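Local atomic coordinates of aminopeptidase YwaD (Bacillus subtilis, PDB entry 6HC7), a protein that removes N-terminal amino acids, with a preference for arginine, lysine and leucine, from peptides as a secreted zinc-dependent aminopeptidase of the M28 family. Residues R39-K44 against A274-S279; L85-Q90 against Q228-I233; T327-A332 against T393-P398; S333-N338 against I358-L363; R352-K357 against G419-A424. One frame throughout, in Å; residues are numbered along the deposited sequence.

Contact 1: residues R39-K44 against A274-S279; sequences RELPFK and ARVLKS. With SO4 (sulfate ion), chain F.
The carbonyl O of Pro42 accepts a hydrogen bond from Arg275 NH1 at 3.2 Å, NH1 standing almost in line with the C=O and the oxygen lying 22° out of the guanidinium plane. Two anions also hold this side chain: Glu272, one turn earlier on the helix, forms a salt bridge with NH1, and NE donates to O2 of a sulfate ion, probably carried in from the crystallisation medium, O2 lying in the guanidinium plane 3.2 Å from NE. Bends at chi2 and chi3 lead the arginine out to these partners. Lys44 crosses it, its CG 3.5 Å from Arg275 NH1, and Lys44 NZ also lies near the guanidinium, a closeness that Glu272 and the sulfate probably offset. A leucine in place of Arg275 would probably leave the Pro42 carbonyl and the Glu272 carboxylate without this shared donor. Alongside, Val276 supplies the apolar half: its CG1 touches Leu41 CD2 and Pro42 CD, both at 3.8 Å, while CG2 lies 3.5 Å from Pro42 O. Pro42 centres an inverse gamma turn closed by Phe43 N to Leu41 O. The irregular first modelled residues thus lie over the last turn of helix 260-277 just before helix 45-59 begins, with Leu41 and Phe43 also packed on helix 412-430.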
# COMPACT_ATOMS: atom_id res chain seq x y z
N ARG A 39 -13.31 29.91 -10.65
CA ARG A 39 -12.01 30.22 -10.05
C ARG A 39 -10.86 29.42 -10.67
O ARG A 39 -11.06 28.32 -11.19
CB ARG A 39 -12.04 29.97 -8.54
CG ARG A 39 -10.83 30.54 -7.82
CD ARG A 39 -10.66 29.91 -6.45
NE ARG A 39 -11.75 30.26 -5.55
CZ ARG A 39 -11.71 31.27 -4.69
NH1 ARG A 39 -10.63 32.04 -4.61
NH2 ARG A 39 -12.76 31.51 -3.90
N GLU A 40 -9.67 30.00 -10.59
CA GLU A 40 -8.43 29.43 -11.12
C GLU A 40 -7.81 28.37 -10.19
O GLU A 40 -7.39 28.66 -9.06
CB GLU A 40 -7.42 30.55 -11.38
CG GLU A 40 -5.99 30.10 -11.69
CD GLU A 40 -5.82 29.69 -13.13
OE1 GLU A 40 -4.67 29.76 -13.64
OE2 GLU A 40 -6.83 29.30 -13.75
N LEU A 41 -7.75 27.14 -10.69
CA LEU A 41 -7.13 26.05 -9.95
C LEU A 41 -5.93 25.51 -10.74
O LEU A 41 -6.04 24.48 -11.42
CB LEU A 41 -8.15 24.94 -9.67
CG LEU A 41 -9.29 25.38 -8.73
CD1 LEU A 41 -10.36 24.31 -8.62
CD2 LEU A 41 -8.74 25.74 -7.35
N PRO A 42 -4.78 26.20 -10.65
CA PRO A 42 -3.58 25.92 -11.45
C PRO A 42 -2.76 24.71 -10.98
O PRO A 42 -1.62 24.87 -10.52
CB PRO A 42 -2.76 27.21 -11.31
CG PRO A 42 -3.10 27.69 -9.92
CD PRO A 42 -4.54 27.28 -9.67
N PHE A 43 -3.34 23.52 -11.08
CA PHE A 43 -2.61 22.29 -10.76
C PHE A 43 -1.48 22.02 -11.76
O PHE A 43 -1.75 21.81 -12.94
CB PHE A 43 -3.55 21.08 -10.72
CG PHE A 43 -2.91 19.83 -10.18
CD1 PHE A 43 -2.20 18.98 -11.02
CD2 PHE A 43 -3.01 19.51 -8.85
CE1 PHE A 43 -1.60 17.84 -10.53
CE2 PHE A 43 -2.42 18.38 -8.35
CZ PHE A 43 -1.71 17.54 -9.20
N LYS A 44 -0.24 22.00 -11.28
CA LYS A 44 0.91 21.81 -12.17
C LYS A 44 1.49 20.40 -12.02
O LYS A 44 2.19 20.10 -11.04
CB LYS A 44 2.00 22.85 -11.88
CG LYS A 44 1.52 24.30 -11.82
CD LYS A 44 1.52 25.00 -13.17
CE LYS A 44 1.67 26.52 -13.00
NZ LYS A 44 2.87 26.87 -12.15
N ALA A 274 -2.36 20.50 -2.21
CA ALA A 274 -2.26 21.36 -1.04
C ALA A 274 -1.73 22.73 -1.46
O ALA A 274 -2.17 23.75 -0.94
CB ALA A 274 -1.38 20.76 0.03
N ARG A 275 -0.82 22.74 -2.43
CA ARG A 275 -0.21 23.98 -2.91
C ARG A 275 -1.21 24.88 -3.63
O ARG A 275 -1.21 26.10 -3.47
CB ARG A 275 0.97 23.68 -3.85
CG ARG A 275 1.62 24.93 -4.45
CD ARG A 275 1.92 24.73 -5.92
NE ARG A 275 1.83 25.98 -6.67
CZ ARG A 275 1.27 26.10 -7.87
NH1 ARG A 275 0.76 25.03 -8.46
NH2 ARG A 275 1.23 27.28 -8.49
N VAL A 276 -2.08 24.28 -4.44
CA VAL A 276 -3.13 25.04 -5.11
C VAL A 276 -4.20 25.52 -4.13
O VAL A 276 -4.66 26.65 -4.19
CB VAL A 276 -3.79 24.20 -6.20
CG1 VAL A 276 -5.06 24.90 -6.70
CG2 VAL A 276 -2.81 23.94 -7.32
N LEU A 277 -4.58 24.64 -3.21
CA LEU A 277 -5.63 24.93 -2.25
C LEU A 277 -5.11 25.83 -1.13
O LEU A 277 -5.88 26.31 -0.29
CB LEU A 277 -6.20 23.64 -1.68
CG LEU A 277 -6.85 22.70 -2.70
CD1 LEU A 277 -7.31 21.42 -2.02
CD2 LEU A 277 -7.99 23.40 -3.41
N LYS A 278 -3.80 26.07 -1.13
CA LYS A 278 -3.18 26.93 -0.14
C LYS A 278 -3.83 28.31 -0.03
O LYS A 278 -3.99 28.85 1.07
CB LYS A 278 -1.68 27.09 -0.46
CG LYS A 278 -0.89 27.88 0.57
CD LYS A 278 -0.07 28.98 -0.09
CE LYS A 278 1.06 28.43 -0.93
NZ LYS A 278 1.82 29.56 -1.53
N SER A 279 -4.23 28.88 -1.16
CA SER A 279 -4.72 30.25 -1.18
C SER A 279 -6.19 30.32 -1.56
O SER A 279 -6.64 31.26 -2.22
CB SER A 279 -3.87 31.08 -2.14
OG SER A 279 -3.57 30.36 -3.33
S SO4 F . 3.52 29.70 -5.24
O1 SO4 F . 3.70 29.75 -6.70
O2 SO4 F . 2.90 28.44 -4.84
O3 SO4 F . 4.83 29.81 -4.61
O4 SO4 F . 2.66 30.80 -4.80

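Contact 2: residues L85-Q90 against Q228-I233; sequences LDVKVQ and QNIIGI
Two amide groups, of Gln90 and Asn229, run alongside each other in the same direction, their planes turned 66° apart. Asn229 ND2 gives a hydrogen bond to Gln90 OE1 at 3.1 Å; the acceptor lies in the asparagine amide plane and the donor in the glutamine carbonyl plane. Gln90 reaches this position with CG anti to the backbone N (chi1 -167°) and an extended chain, its CB resting on Ile231 CD1 at 3.8 Å. Asn229 is held from elsewhere too: OD1 accepts from the backbone N of Gly292 and ND2 also gives to the Gly300 carbonyl. A valine in place of Gln90 would probably leave Asn229 ND2 without this acceptor and the two strands without their side-chain bond. The strands run antiparallel, with Asp86-Ile233, Lys88-Ile231 and Gln90-Asn229 as hydrogen-bonded pairs; the last includes Gln90 N to Asn229 O at 2.8 Å. Val87, Val89 and Ile230 lie on the other face, where Val87 and Ile230 pack on helix 67-82 and Val87 CG1 meets Ile230 CG2 at 4.2 Å. Opposite Val87, Gly232 has no side chain, and a CB there would run into Leu85 CD1. On the Gln90 face, Lys88 and Asp86 form a salt bridge within their strand. The chemistry is thus divided: six backbone bonds fix the register, while the amide pair ties strand 86-104 to an asparagine whose side chain lies about 8 Å from that of His250, a zinc ligand by similarity.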
# COMPACT_ATOMS: atom_id res chain seq x y z
N LEU A 85 1.20 24.89 6.05
CA LEU A 85 0.24 24.05 6.72
C LEU A 85 0.74 23.85 8.15
O LEU A 85 1.95 23.84 8.38
CB LEU A 85 0.11 22.70 5.99
CG LEU A 85 -0.49 22.59 4.59
CD1 LEU A 85 -0.09 21.27 3.93
CD2 LEU A 85 -2.01 22.73 4.60
N ASP A 86 -0.15 23.69 9.11
CA ASP A 86 0.30 23.26 10.41
C ASP A 86 0.60 21.75 10.33
O ASP A 86 -0.30 20.95 10.07
CB ASP A 86 -0.72 23.57 11.51
CG ASP A 86 -0.06 23.64 12.90
OD1 ASP A 86 0.93 22.90 13.13
OD2 ASP A 86 -0.53 24.44 13.75
N VAL A 87 1.87 21.40 10.55
CA VAL A 87 2.37 20.05 10.31
C VAL A 87 2.80 19.30 11.57
O VAL A 87 3.70 19.73 12.30
CB VAL A 87 3.58 20.09 9.34
CG1 VAL A 87 4.21 18.70 9.21
CG2 VAL A 87 3.16 20.61 7.98
N LYS A 88 2.17 18.15 11.81
CA LYS A 88 2.57 17.25 12.89
C LYS A 88 3.05 15.93 12.28
O LYS A 88 2.64 15.57 11.18
CB LYS A 88 1.42 17.01 13.87
CG LYS A 88 0.79 18.28 14.48
CD LYS A 88 1.36 18.58 15.87
CE LYS A 88 0.77 19.85 16.48
NZ LYS A 88 1.18 21.07 15.73
N VAL A 89 3.90 15.20 12.99
CA VAL A 89 4.31 13.89 12.52
C VAL A 89 3.86 12.87 13.54
O VAL A 89 4.16 12.99 14.72
CB VAL A 89 5.84 13.83 12.27
CG1 VAL A 89 6.60 14.43 13.44
CG2 VAL A 89 6.30 12.41 12.02
N GLN A 90 3.09 11.88 13.09
CA GLN A 90 2.48 10.91 13.99
C GLN A 90 3.22 9.59 13.89
O GLN A 90 3.26 8.98 12.83
CB GLN A 90 0.99 10.72 13.64
CG GLN A 90 0.15 9.98 14.69
CD GLN A 90 -1.31 9.76 14.23
OE1 GLN A 90 -1.56 9.22 13.15
NE2 GLN A 90 -2.26 10.19 15.06
N GLN A 228 5.45 6.34 10.33
CA GLN A 228 4.82 7.58 10.70
C GLN A 228 3.94 8.18 9.60
O GLN A 228 4.21 8.04 8.41
CB GLN A 228 5.89 8.60 11.10
CG GLN A 228 6.92 8.84 10.01
CD GLN A 228 7.90 7.69 9.89
OE1 GLN A 228 8.48 7.24 10.89
NE2 GLN A 228 8.08 7.18 8.67
N ASN A 229 2.90 8.89 10.05
CA ASN A 229 2.05 9.70 9.19
C ASN A 229 2.47 11.15 9.27
O ASN A 229 2.85 11.64 10.34
CB ASN A 229 0.59 9.54 9.61
CG ASN A 229 0.17 8.08 9.65
OD1 ASN A 229 0.48 7.29 8.74
ND2 ASN A 229 -0.50 7.70 10.71
N ILE A 230 2.46 11.83 8.14
CA ILE A 230 2.75 13.25 8.09
C ILE A 230 1.46 14.02 7.78
O ILE A 230 0.90 13.89 6.71
CB ILE A 230 3.84 13.59 7.06
CG1 ILE A 230 5.14 12.89 7.41
CG2 ILE A 230 4.13 15.08 7.02
CD1 ILE A 230 5.23 11.50 6.87
N ILE A 231 1.01 14.81 8.75
CA ILE A 231 -0.27 15.49 8.73
C ILE A 231 -0.11 16.99 8.62
O ILE A 231 0.57 17.60 9.45
CB ILE A 231 -1.05 15.14 10.00
CG1 ILE A 231 -0.92 13.63 10.28
CG2 ILE A 231 -2.50 15.62 9.92
CD1 ILE A 231 -1.16 13.20 11.69
N GLY A 232 -0.71 17.60 7.61
CA GLY A 232 -0.59 19.03 7.39
C GLY A 232 -1.95 19.66 7.26
O GLY A 232 -2.68 19.37 6.31
N ILE A 233 -2.30 20.53 8.21
CA ILE A 233 -3.67 21.02 8.36
C ILE A 233 -3.85 22.50 7.96
O ILE A 233 -3.09 23.38 8.37
CB ILE A 233 -4.15 20.84 9.82
CG1 ILE A 233 -4.10 19.37 10.21
CG2 ILE A 233 -5.54 21.39 10.01
CD1 ILE A 233 -4.36 19.11 11.70

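Contact 3: residues T327-A332 against T393-P398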
# COMPACT_ATOMS: atom_id res chain seq x y z
N THR A 327 0.08 6.15 -13.71
CA THR A 327 0.67 5.16 -14.61
C THR A 327 0.61 5.62 -16.07
O THR A 327 -0.40 6.16 -16.52
CB THR A 327 0.01 3.77 -14.52
OG1 THR A 327 0.84 2.82 -15.21
CG2 THR A 327 -1.38 3.75 -15.15
N SER A 328 1.71 5.42 -16.80
CA SER A 328 1.76 5.78 -18.22
C SER A 328 1.32 4.61 -19.09
O SER A 328 1.26 4.73 -20.30
CB SER A 328 3.16 6.28 -18.63
OG SER A 328 4.13 5.25 -18.66
N TRP A 329 0.99 3.48 -18.45
CA TRP A 329 0.46 2.31 -19.13
C TRP A 329 -0.69 2.71 -20.03
O TRP A 329 -1.80 2.96 -19.55
CB TRP A 329 -0.02 1.28 -18.11
CG TRP A 329 -0.37 -0.07 -18.71
CD1 TRP A 329 0.35 -0.78 -19.64
CD2 TRP A 329 -1.51 -0.88 -18.39
NE1 TRP A 329 -0.27 -1.97 -19.91
CE2 TRP A 329 -1.42 -2.06 -19.17
CE3 TRP A 329 -2.60 -0.73 -17.53
CZ2 TRP A 329 -2.38 -3.07 -19.11
CZ3 TRP A 329 -3.56 -1.73 -17.47
CH2 TRP A 329 -3.44 -2.89 -18.26
N GLU A 330 -0.44 2.75 -21.34
CA GLU A 330 -1.40 3.29 -22.31
C GLU A 330 -2.83 2.76 -22.15
O GLU A 330 -3.77 3.52 -22.27
CB GLU A 330 -0.90 3.04 -23.74
CG GLU A 330 0.37 3.82 -24.08
CD GLU A 330 0.86 3.63 -25.52
OE1 GLU A 330 1.16 2.48 -25.93
OE2 GLU A 330 0.94 4.64 -26.25
N LYS A 331 -2.98 1.48 -21.81
CA LYS A 331 -4.31 0.89 -21.67
C LYS A 331 -5.12 1.41 -20.47
O LYS A 331 -6.33 1.20 -20.39
CB LYS A 331 -4.21 -0.64 -21.58
CG LYS A 331 -4.22 -1.36 -22.93
CD LYS A 331 -5.10 -2.61 -22.89
CE LYS A 331 -5.50 -3.05 -24.30
NZ LYS A 331 -6.84 -3.75 -24.35
N ALA A 332 -4.47 2.07 -19.53
CA ALA A 332 -5.12 2.38 -18.26
C ALA A 332 -5.71 3.78 -18.25
O ALA A 332 -5.20 4.65 -17.57
CB ALA A 332 -4.14 2.22 -17.11
N THR A 393 -10.94 -4.23 -18.38
CA THR A 393 -10.80 -5.24 -17.33
C THR A 393 -10.58 -4.66 -15.93
O THR A 393 -10.47 -5.42 -14.96
CB THR A 393 -9.62 -6.21 -17.61
OG1 THR A 393 -8.43 -5.46 -17.90
CG2 THR A 393 -9.94 -7.11 -18.79
N GLU A 394 -10.49 -3.33 -15.85
CA GLU A 394 -10.40 -2.60 -14.58
C GLU A 394 -8.99 -2.64 -13.97
O GLU A 394 -8.68 -1.86 -13.08
CB GLU A 394 -11.44 -3.14 -13.58
CG GLU A 394 -12.17 -2.10 -12.73
CD GLU A 394 -13.37 -2.69 -11.97
OE1 GLU A 394 -13.94 -3.71 -12.44
OE2 GLU A 394 -13.73 -2.15 -10.90
N GLU A 395 -8.14 -3.55 -14.45
CA GLU A 395 -6.89 -3.84 -13.74
C GLU A 395 -5.83 -2.77 -13.94
O GLU A 395 -6.02 -1.80 -14.69
CB GLU A 395 -6.34 -5.20 -14.16
CG GLU A 395 -5.64 -5.21 -15.49
CD GLU A 395 -5.52 -6.61 -16.07
OE1 GLU A 395 -6.42 -7.44 -15.81
OE2 GLU A 395 -4.52 -6.87 -16.78
N VAL A 396 -4.71 -2.95 -13.24
CA VAL A 396 -3.65 -1.96 -13.20
C VAL A 396 -2.46 -2.41 -14.05
O VAL A 396 -2.37 -3.58 -14.44
CB VAL A 396 -3.20 -1.70 -11.75
CG1 VAL A 396 -4.30 -1.02 -10.96
CG2 VAL A 396 -2.80 -3.01 -11.07
N GLU A 397 -1.54 -1.49 -14.32
CA GLU A 397 -0.34 -1.79 -15.09
C GLU A 397 0.35 -3.07 -14.62
O GLU A 397 0.16 -3.51 -13.47
CB GLU A 397 0.66 -0.63 -15.03
CG GLU A 397 1.39 -0.46 -13.69
CD GLU A 397 0.67 0.50 -12.75
OE1 GLU A 397 1.36 1.34 -12.13
OE2 GLU A 397 -0.57 0.41 -12.64
N PRO A 398 1.15 -3.67 -15.51
CA PRO A 398 1.87 -4.88 -15.10
C PRO A 398 3.06 -4.56 -14.19
O PRO A 398 3.53 -5.46 -13.50
CB PRO A 398 2.33 -5.48 -16.44
CG PRO A 398 2.46 -4.28 -17.35
CD PRO A 398 1.35 -3.35 -16.94
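Trp329 leaves the backbone with CG anti to its N (chi1 -170°), which carries the indole across the chain of residues 395-398. Its CB meets Glu397 CB at 3.7 Å, and CG lies near the same methylene. Farther along, CD2 and CE3 pass beneath the Glu397 backbone, with CE3 3.5 Å from Glu397 N. The CA of this residue stands over the six-membered ring in a CH-pi contact, 3.9 Å from the centroid and 28° off the normal. On the pyrrole side, CD1, NE1 and CE2 gather round Pro398 CD, which sits more squarely over the five-membered ring at 3.7 Å from its centroid, 12° off the normal. At the far rim CZ3 reaches Glu395 O, near the ring plane, at 3.7 Å. The opposite face carries Lys331 CB, so the indole is sandwiched between its own turn and the neighbouring loop. Thr327 meets Glu397 as well: the two side chains pass antiparallel, side against side, and Thr327 OG1 lies 3.4 Å from Glu397 CD while accepting a weak bond from Trp329 N. The type I turn from Trp329 to Ala332 is thereby joined to the loop that leads on to His401, a zinc ligand by similarity. One loop follows strand 316-322 and precedes strand 334-339, the other links strand 382-389 to helix 412-430, from which Arg414 bonds the carbonyls of Thr327 and Trp329.

Contact 4: residues S333-N338 against I358-L363; sequences SELYVN and IGFDSL
With CG anti to the backbone N (chi1 -155°) and a bend at chi2, Glu334 turns its carboxylate back along the chain of Ser362, and the extended first torsion of Phe360 (chi1 179°) sends its ring towards Leu335. Between these two side chains runs the polar link of the contact, Leu335 N to Ser362 O at 3.0 Å, with the donor close to the line of the carbonyl. Ser362 is the centre of an inverse gamma turn, a tight bend just before strand 363-367 begins. The Glu334 carboxylate straddles this residue: OE1 lies against the Ser362 carbonyl carbon and OE2 against Ser362 CB, packing rather than hydrogen bonding. Leu335 CB rests obliquely against Phe360 CZ at 3.9 Å. Leu335 also pairs in parallel with Leu363, their CA atoms 5.1 Å apart, and Leu363 CA directs its hydrogen to Leu335 O at 3.6 Å. The apolar side closes with Val337 CG2 against Leu363 CD2 at 4.2 Å. Gly359, with positive phi, ends helix 346-358 and lets the chain turn back to the sheet. That helix lies in the chain between strand 334-339 and its parallel neighbour, strand 363-367. Strand 382-389 flanks strand 334-339 antiparallel on its other edge, and helix 412-430 covers Phe360 and Leu363 through Gln417 and Leu421.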
# COMPACT_ATOMS: atom_id res chain seq x y z
N SER A 333 -6.80 4.00 -19.00
CA SER A 333 -7.29 5.36 -19.25
C SER A 333 -8.60 5.72 -18.53
O SER A 333 -9.04 6.86 -18.60
CB SER A 333 -7.49 5.55 -20.76
OG SER A 333 -8.61 4.81 -21.21
N GLU A 334 -9.22 4.76 -17.86
CA GLU A 334 -10.38 5.01 -17.01
C GLU A 334 -9.99 5.30 -15.53
O GLU A 334 -9.39 4.46 -14.86
CB GLU A 334 -11.32 3.80 -17.09
CG GLU A 334 -12.78 4.08 -16.79
CD GLU A 334 -13.43 5.03 -17.80
OE1 GLU A 334 -14.56 5.51 -17.52
OE2 GLU A 334 -12.83 5.31 -18.87
N LEU A 335 -10.33 6.49 -15.03
CA LEU A 335 -10.12 6.84 -13.62
C LEU A 335 -11.21 6.26 -12.74
O LEU A 335 -12.36 6.66 -12.83
CB LEU A 335 -10.07 8.36 -13.45
CG LEU A 335 -9.59 9.01 -12.15
CD1 LEU A 335 -8.33 8.33 -11.63
CD2 LEU A 335 -9.32 10.49 -12.39
N TYR A 336 -10.87 5.31 -11.88
CA TYR A 336 -11.86 4.67 -11.04
C TYR A 336 -11.94 5.30 -9.67
O TYR A 336 -10.92 5.66 -9.09
CB TYR A 336 -11.56 3.17 -10.91
CG TYR A 336 -11.90 2.40 -12.16
CD1 TYR A 336 -11.00 2.32 -13.21
CD2 TYR A 336 -13.14 1.79 -12.30
CE1 TYR A 336 -11.32 1.62 -14.37
CE2 TYR A 336 -13.47 1.09 -13.44
CZ TYR A 336 -12.55 1.01 -14.48
OH TYR A 336 -12.86 0.32 -15.62
N VAL A 337 -13.16 5.43 -9.17
CA VAL A 337 -13.42 5.91 -7.83
C VAL A 337 -13.91 4.74 -7.00
O VAL A 337 -15.05 4.30 -7.13
CB VAL A 337 -14.46 7.05 -7.83
CG1 VAL A 337 -14.72 7.55 -6.42
CG2 VAL A 337 -14.01 8.18 -8.74
N ASN A 338 -13.03 4.22 -6.15
CA ASN A 338 -13.32 3.01 -5.41
C ASN A 338 -13.96 3.28 -4.06
O ASN A 338 -13.42 4.02 -3.26
CB ASN A 338 -12.03 2.21 -5.19
CG ASN A 338 -11.59 1.45 -6.42
OD1 ASN A 338 -11.56 0.22 -6.42
ND2 ASN A 338 -11.21 2.17 -7.47
N ILE A 358 -15.52 20.04 -15.61
CA ILE A 358 -14.22 20.12 -16.29
C ILE A 358 -14.24 19.44 -17.65
O ILE A 358 -13.31 19.62 -18.44
CB ILE A 358 -13.11 19.48 -15.45
CG1 ILE A 358 -13.37 17.97 -15.30
CG2 ILE A 358 -12.98 20.18 -14.10
CD1 ILE A 358 -12.30 17.23 -14.60
N GLY A 359 -15.28 18.67 -17.91
CA GLY A 359 -15.36 17.92 -19.15
C GLY A 359 -14.40 16.75 -19.09
O GLY A 359 -13.23 16.86 -19.46
N PHE A 360 -14.93 15.62 -18.62
CA PHE A 360 -14.17 14.40 -18.39
C PHE A 360 -15.13 13.21 -18.34
O PHE A 360 -15.90 13.05 -17.39
CB PHE A 360 -13.36 14.50 -17.08
CG PHE A 360 -12.56 13.27 -16.78
CD1 PHE A 360 -11.32 13.07 -17.36
CD2 PHE A 360 -13.06 12.29 -15.92
CE1 PHE A 360 -10.58 11.93 -17.10
CE2 PHE A 360 -12.33 11.13 -15.65
CZ PHE A 360 -11.09 10.96 -16.24
N ASP A 361 -15.07 12.37 -19.37
CA ASP A 361 -16.06 11.31 -19.53
C ASP A 361 -15.60 9.96 -18.96
O ASP A 361 -16.42 9.07 -18.69
CB ASP A 361 -16.42 11.16 -21.02
CG ASP A 361 -17.22 12.34 -21.57
OD1 ASP A 361 -18.16 12.80 -20.88
OD2 ASP A 361 -16.92 12.80 -22.70
N SER A 362 -14.29 9.82 -18.75
CA SER A 362 -13.72 8.54 -18.35
C SER A 362 -13.65 8.34 -16.82
O SER A 362 -12.63 7.92 -16.30
CB SER A 362 -12.32 8.39 -18.95
OG SER A 362 -12.40 8.31 -20.36
N LEU A 363 -14.75 8.63 -16.12
CA LEU A 363 -14.79 8.49 -14.67
C LEU A 363 -15.83 7.44 -14.26
O LEU A 363 -16.94 7.44 -14.77
CB LEU A 363 -15.10 9.84 -14.02
CG LEU A 363 -14.86 10.05 -12.53
CD1 LEU A 363 -14.19 11.37 -12.37
CD2 LEU A 363 -16.15 10.06 -11.78

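Contact 5: residues R352-K357 against G419-A424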
# COMPACT_ATOMS: atom_id res chain seq x y z
N ARG A 352 -18.25 13.24 -9.48
CA ARG A 352 -19.18 13.27 -10.60
C ARG A 352 -19.47 14.70 -11.03
O ARG A 352 -19.39 15.01 -12.21
CB ARG A 352 -20.47 12.55 -10.22
CG ARG A 352 -21.53 12.57 -11.29
CD ARG A 352 -22.77 11.87 -10.78
NE ARG A 352 -23.28 12.53 -9.58
CZ ARG A 352 -23.98 11.93 -8.63
NH1 ARG A 352 -24.26 10.63 -8.73
NH2 ARG A 352 -24.40 12.62 -7.57
N THR A 353 -19.77 15.57 -10.07
CA THR A 353 -20.02 16.97 -10.36
C THR A 353 -18.80 17.65 -11.00
O THR A 353 -18.92 18.34 -12.01
CB THR A 353 -20.41 17.76 -9.09
OG1 THR A 353 -21.64 17.26 -8.56
CG2 THR A 353 -20.52 19.25 -9.39
N ALA A 354 -17.64 17.46 -10.40
CA ALA A 354 -16.43 18.09 -10.90
C ALA A 354 -16.12 17.59 -12.31
O ALA A 354 -15.54 18.31 -13.12
CB ALA A 354 -15.27 17.85 -9.97
N ALA A 355 -16.52 16.36 -12.59
CA ALA A 355 -16.35 15.79 -13.92
C ALA A 355 -17.09 16.62 -14.96
O ALA A 355 -16.50 17.07 -15.95
CB ALA A 355 -16.82 14.33 -13.95
N GLU A 356 -18.38 16.84 -14.71
CA GLU A 356 -19.21 17.64 -15.62
C GLU A 356 -18.65 19.05 -15.78
O GLU A 356 -18.73 19.63 -16.86
CB GLU A 356 -20.66 17.70 -15.13
CG GLU A 356 -21.33 16.34 -14.98
CD GLU A 356 -22.56 16.39 -14.08
OE1 GLU A 356 -22.84 17.48 -13.53
OE2 GLU A 356 -23.23 15.34 -13.92
N LYS A 357 -18.08 19.59 -14.72
CA LYS A 357 -17.59 20.96 -14.75
C LYS A 357 -16.35 21.08 -15.62
O LYS A 357 -16.14 22.09 -16.28
CB LYS A 357 -17.29 21.48 -13.33
CG LYS A 357 -16.71 22.90 -13.29
CD LYS A 357 -16.07 23.27 -11.94
CE LYS A 357 -14.53 23.24 -11.98
NZ LYS A 357 -13.86 23.66 -10.68
N GLY A 419 -5.08 14.98 -11.34
CA GLY A 419 -4.94 16.20 -10.57
C GLY A 419 -6.11 17.13 -10.77
O GLY A 419 -6.85 17.43 -9.83
N ASP A 420 -6.30 17.58 -12.01
CA ASP A 420 -7.36 18.52 -12.35
C ASP A 420 -8.74 18.00 -11.87
O ASP A 420 -9.60 18.79 -11.46
CB ASP A 420 -7.37 18.80 -13.86
CG ASP A 420 -6.25 19.76 -14.29
OD1 ASP A 420 -5.81 20.59 -13.46
OD2 ASP A 420 -5.82 19.70 -15.46
N LEU A 421 -8.92 16.68 -11.90
CA LEU A 421 -10.19 16.09 -11.47
C LEU A 421 -10.34 16.11 -9.94
O LEU A 421 -11.37 16.54 -9.42
CB LEU A 421 -10.32 14.66 -11.99
CG LEU A 421 -11.64 13.88 -11.78
CD1 LEU A 421 -11.78 13.27 -10.38
CD2 LEU A 421 -12.86 14.74 -12.10
N VAL A 422 -9.34 15.62 -9.22
CA VAL A 422 -9.50 15.49 -7.78
C VAL A 422 -9.49 16.87 -7.11
O VAL A 422 -10.20 17.09 -6.13
CB VAL A 422 -8.42 14.57 -7.12
CG1 VAL A 422 -8.66 14.48 -5.62
CG2 VAL A 422 -8.47 13.16 -7.69
N THR A 423 -8.69 17.79 -7.66
CA THR A 423 -8.57 19.13 -7.11
C THR A 423 -9.90 19.87 -7.25
O THR A 423 -10.31 20.61 -6.35
CB THR A 423 -7.42 19.93 -7.78
OG1 THR A 423 -6.17 19.34 -7.42
CG2 THR A 423 -7.42 21.38 -7.32
N ALA A 424 -10.59 19.64 -8.37
CA ALA A 424 -11.89 20.23 -8.61
C ALA A 424 -12.91 19.63 -7.68
O ALA A 424 -13.72 20.33 -7.09
CB ALA A 424 -12.32 20.02 -10.04
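Ala354 CB and Ala424 CB meet at 3.7 Å, where the CA atoms of the two helices come nearest each other, 5.5 Å apart. Small side chains on both sides permit this: the segment axes approach to 8.7 Å and run at 123° to one another. Beside the alanine pair, Leu421 reaches over with CD2, which lies 4.0 Å from Ala355 N and 4.4 Å from Ala355 CB. Its CG stands anti to the backbone N (chi1 -174°), which carries the branch across towards helix 346-358. At the outer margin Lys357, bent at chi3, lays its chain towards helix 412-430 and brings NZ to 4.0 Å from Ala424 CB. Farther back, Thr423 OG1 bonds the Gly419 carbonyl at 3.1 Å from above its plane, so this oxygen accepts both the helical Thr423 N and the hydroxyl. Ile358 extends the apolar patch by touching Leu421 and Ala424, and the other side of helix 412-430 packs through Val422 and Thr423 on Met273 of helix 260-277. No hydrogen bond crosses between the segments, and the contact depends on close apolar fit, with one lysine amine at its exposed border.

In the fold
Contact 5 is the buried one, an apolar helix crossing, whereas the other four are partly buried and mix polar with apolar groups. Contacts 4 and 5 share helix 346-358 and have centres about 9 Å apart; Leu421 touches Ile358 and Leu363, so the strand pairing of contact 4 runs into the helix packing of contact 5. Contact 1 borders contact 5 through Phe43, which packs on Gly419, Asp420 and Thr423, and reaches contact 2 where Ala274 meets Leu85. Contact 2, about 30 Å from contact 4 between centres, relies mainly on backbone hydrogen bonds between strands. Contact 3, built round one indole, joins loops nearer the zinc ions and meets contact 4 where Glu394 touches Tyr336.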